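Local atomic coordinates of ReP1-NCXSQ (Loligo pealei, PDB entry 3PP6), a protein that binds and may transport fatty acids such as palmitoleate and, when phosphorylated, stimulates the Na(+)/Ca(2+) exchanger of the squid optic nerve. Residues Gln68-Thr73 / Ile80-Lys85. The protein carries 1 engineered substitution. Residues are numbered along the deposited sequence; the frame is centred on the assembly and turned at random.
Sequences QEFDET and IKTTCK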
loop_
_atom_site.group_PDB
_atom_site.type_symbol
_atom_site.label_atom_id
_atom_site.label_comp_id
_atom_site.label_asym_id
_atom_site.label_seq_id
_atom_site.Cartn_x
_atom_site.Cartn_y
_atom_site.Cartn_z
ATOM N N GLN A 68 -11.801 8.112 -8.391
ATOM C CA GLN A 68 -13.103 7.878 -7.776
ATOM C C GLN A 68 -13.008 7.275 -6.377
ATOM O O GLN A 68 -12.643 6.111 -6.206
ATOM C CB GLN A 68 -13.939 6.979 -8.691
ATOM C CG GLN A 68 -15.053 6.207 -8.016
ATOM C CD GLN A 68 -15.694 5.206 -8.956
ATOM O OE1 GLN A 68 -16.027 5.533 -10.097
ATOM N NE2 GLN A 68 -15.856 3.972 -8.488
ATOM N N GLU A 69 -13.357 8.076 -5.378
ATOM C CA GLU A 69 -13.340 7.642 -3.984
ATOM C C GLU A 69 -14.102 6.331 -3.720
ATOM O O GLU A 69 -15.181 6.097 -4.269
ATOM C CB GLU A 69 -13.899 8.760 -3.104
ATOM C CG GLU A 69 -13.867 8.472 -1.624
ATOM C CD GLU A 69 -14.289 9.676 -0.805
ATOM O OE1 GLU A 69 -15.510 9.909 -0.667
ATOM O OE2 GLU A 69 -13.390 10.387 -0.302
ATOM N N PHE A 70 -13.528 5.471 -2.888
ATOM C CA PHE A 70 -14.169 4.208 -2.503
ATOM C C PHE A 70 -13.987 3.904 -1.012
ATOM O O PHE A 70 -13.075 4.435 -0.380
ATOM C CB PHE A 70 -13.646 3.044 -3.365
ATOM C CG PHE A 70 -12.163 2.774 -3.222
ATOM C CD1 PHE A 70 -11.230 3.587 -3.846
ATOM C CD2 PHE A 70 -11.707 1.691 -2.476
ATOM C CE1 PHE A 70 -9.865 3.341 -3.717
ATOM C CE2 PHE A 70 -10.349 1.433 -2.357
ATOM C CZ PHE A 70 -9.430 2.254 -2.974
ATOM N N ASP A 71 -14.857 3.065 -0.446
ATOM C CA ASP A 71 -14.682 2.592 0.929
ATOM C C ASP A 71 -13.621 1.500 0.968
ATOM O O ASP A 71 -13.618 0.588 0.146
ATOM C CB ASP A 71 -15.994 2.049 1.527
ATOM C CG ASP A 71 -17.031 3.135 1.767
ATOM O OD1 ASP A 71 -16.662 4.322 1.808
ATOM O OD2 ASP A 71 -18.221 2.797 1.928
ATOM N N GLU A 72 -12.712 1.598 1.924
ATOM C CA GLU A 72 -11.679 0.590 2.079
ATOM C C GLU A 72 -11.599 0.224 3.553
ATOM O O GLU A 72 -11.788 1.078 4.419
ATOM C CB GLU A 72 -10.327 1.132 1.572
ATOM C CG GLU A 72 -9.161 0.182 1.813
ATOM C CD GLU A 72 -7.820 0.730 1.336
ATOM O OE1 GLU A 72 -7.742 1.912 0.911
ATOM O OE2 GLU A 72 -6.837 -0.036 1.400
ATOM N N THR A 73 -11.381 -1.058 3.834
ATOM C CA THR A 73 -11.082 -1.521 5.181
ATOM C C THR A 73 -9.640 -2.022 5.123
ATOM O O THR A 73 -9.334 -2.933 4.355
ATOM C CB THR A 73 -12.038 -2.650 5.595
ATOM O OG1 THR A 73 -13.375 -2.138 5.646
ATOM C CG2 THR A 73 -11.676 -3.215 6.950
ATOM N N ILE A 80 -11.795 3.400 6.121
ATOM C CA ILE A 80 -11.304 4.635 5.536
ATOM C C ILE A 80 -11.962 4.947 4.192
ATOM O O ILE A 80 -12.619 4.095 3.592
ATOM C CB ILE A 80 -9.778 4.577 5.350
ATOM C CG1 ILE A 80 -9.396 3.285 4.635
ATOM C CG2 ILE A 80 -9.079 4.636 6.692
ATOM C CD1 ILE A 80 -8.032 3.329 4.011
ATOM N N LYS A 81 -11.772 6.169 3.716
ATOM C CA LYS A 81 -12.193 6.524 2.366
ATOM C C LYS A 81 -10.997 6.928 1.519
ATOM O O LYS A 81 -10.280 7.873 1.830
ATOM C CB LYS A 81 -13.258 7.609 2.382
ATOM C CG LYS A 81 -14.514 7.166 3.113
ATOM C CD LYS A 81 -15.728 7.866 2.583
ATOM C CE LYS A 81 -17.001 7.236 3.129
ATOM N NZ LYS A 81 -18.023 7.155 2.055
ATOM N N THR A 82 -10.834 6.211 0.423
ATOM C CA THR A 82 -9.637 6.275 -0.381
ATOM C C THR A 82 -9.936 6.762 -1.795
ATOM O O THR A 82 -10.935 6.358 -2.403
ATOM C CB THR A 82 -9.023 4.886 -0.454
ATOM O OG1 THR A 82 -8.812 4.414 0.881
ATOM C CG2 THR A 82 -7.698 4.909 -1.231
ATOM N N THR A 83 -9.075 7.645 -2.289
ATOM C CA THR A 83 -9.105 8.104 -3.677
ATOM C C THR A 83 -7.714 7.969 -4.247
ATOM O O THR A 83 -6.751 8.489 -3.680
ATOM C CB THR A 83 -9.495 9.585 -3.764
ATOM O OG1 THR A 83 -10.679 9.822 -2.988
ATOM C CG2 THR A 83 -9.736 9.983 -5.209
ATOM N N CYS A 84 -7.612 7.284 -5.378
ATOM C CA CYS A 84 -6.333 7.018 -6.013
ATOM C C CYS A 84 -6.148 7.923 -7.225
ATOM O O CYS A 84 -7.080 8.119 -8.007
ATOM C CB CYS A 84 -6.299 5.553 -6.424
ATOM S SG CYS A 84 -6.307 4.451 -4.975
ATOM N N LYS A 85 -4.952 8.492 -7.358
ATOM C CA LYS A 85 -4.626 9.392 -8.469
ATOM C C LYS A 85 -3.302 9.004 -9.108
ATOM O O LYS A 85 -2.511 8.266 -8.516
ATOM C CB LYS A 85 -4.477 10.823 -7.956
ATOM C CG LYS A 85 -5.527 11.249 -6.958
ATOM C CD LYS A 85 -6.536 12.186 -7.596
ATOM C CE LYS A 85 -7.514 12.716 -6.563
ATOM N NZ LYS A 85 -8.029 14.051 -6.958
HETATM O O HOH W 1 -9.734 5.925 -6.474
HETATM O O HOH W 2 -10.491 9.765 -0.220
HETATM O O HOH W 3 -17.837 7.922 -0.448
#
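Glu-72 and Thr-82 meet on the same face of an antiparallel hairpin of strands 70-73 and 79-87, where the threonine OG1 donates to the anti lone pair of Glu-72 OE1 over 2.7 Å. An extended chain, with CG anti to the backbone N (chi1 175°), carries this oxygen across, and Gln-95 NE2 also donates to it. Four backbone bonds join the strands: Phe-70 and Thr-82 exchange a pair, as do Glu-72 and Ile-80, with Thr-82 N to Phe-70 O nearly straight at 178°. Towards Gln-68 a water takes the place of a direct bond, donating to Gln-68 O (2.9 Å) and accepting from Cys-84 N (2.7 Å), although Cys-84 still bonds the backbone of Gly-67.

The Phe-70 and Thr-82 side chains point the same way, and Thr-82 CB lies over one face of the ring, 4.0 Å from its centroid, in a CH-pi contact; Cys-84 SG approaches the ring edge, 3.9 Å from CE1. Phe-64 also meets this ring, nearly parallel.

On the other face, Lys-81 runs alongside Asp-71 and forms a salt bridge, NZ to OD1 3.2 Å, weak as a hydrogen bond. Its ammonium reaches Glu-69 OE1 through a water, while a second water lies within bonding distance of Glu-69 OE2, Lys-81 O and Thr-83 OG1, with more acceptors around it than protons.

Outer charges thus meet in one salt bridge and through water, whereas Glu-72, whose side chain lies about 7 Å from the bound palmitoleic acid, has direct donors to OE1 that probably stabilise a carboxylate inside this fatty-acid-binding barrel.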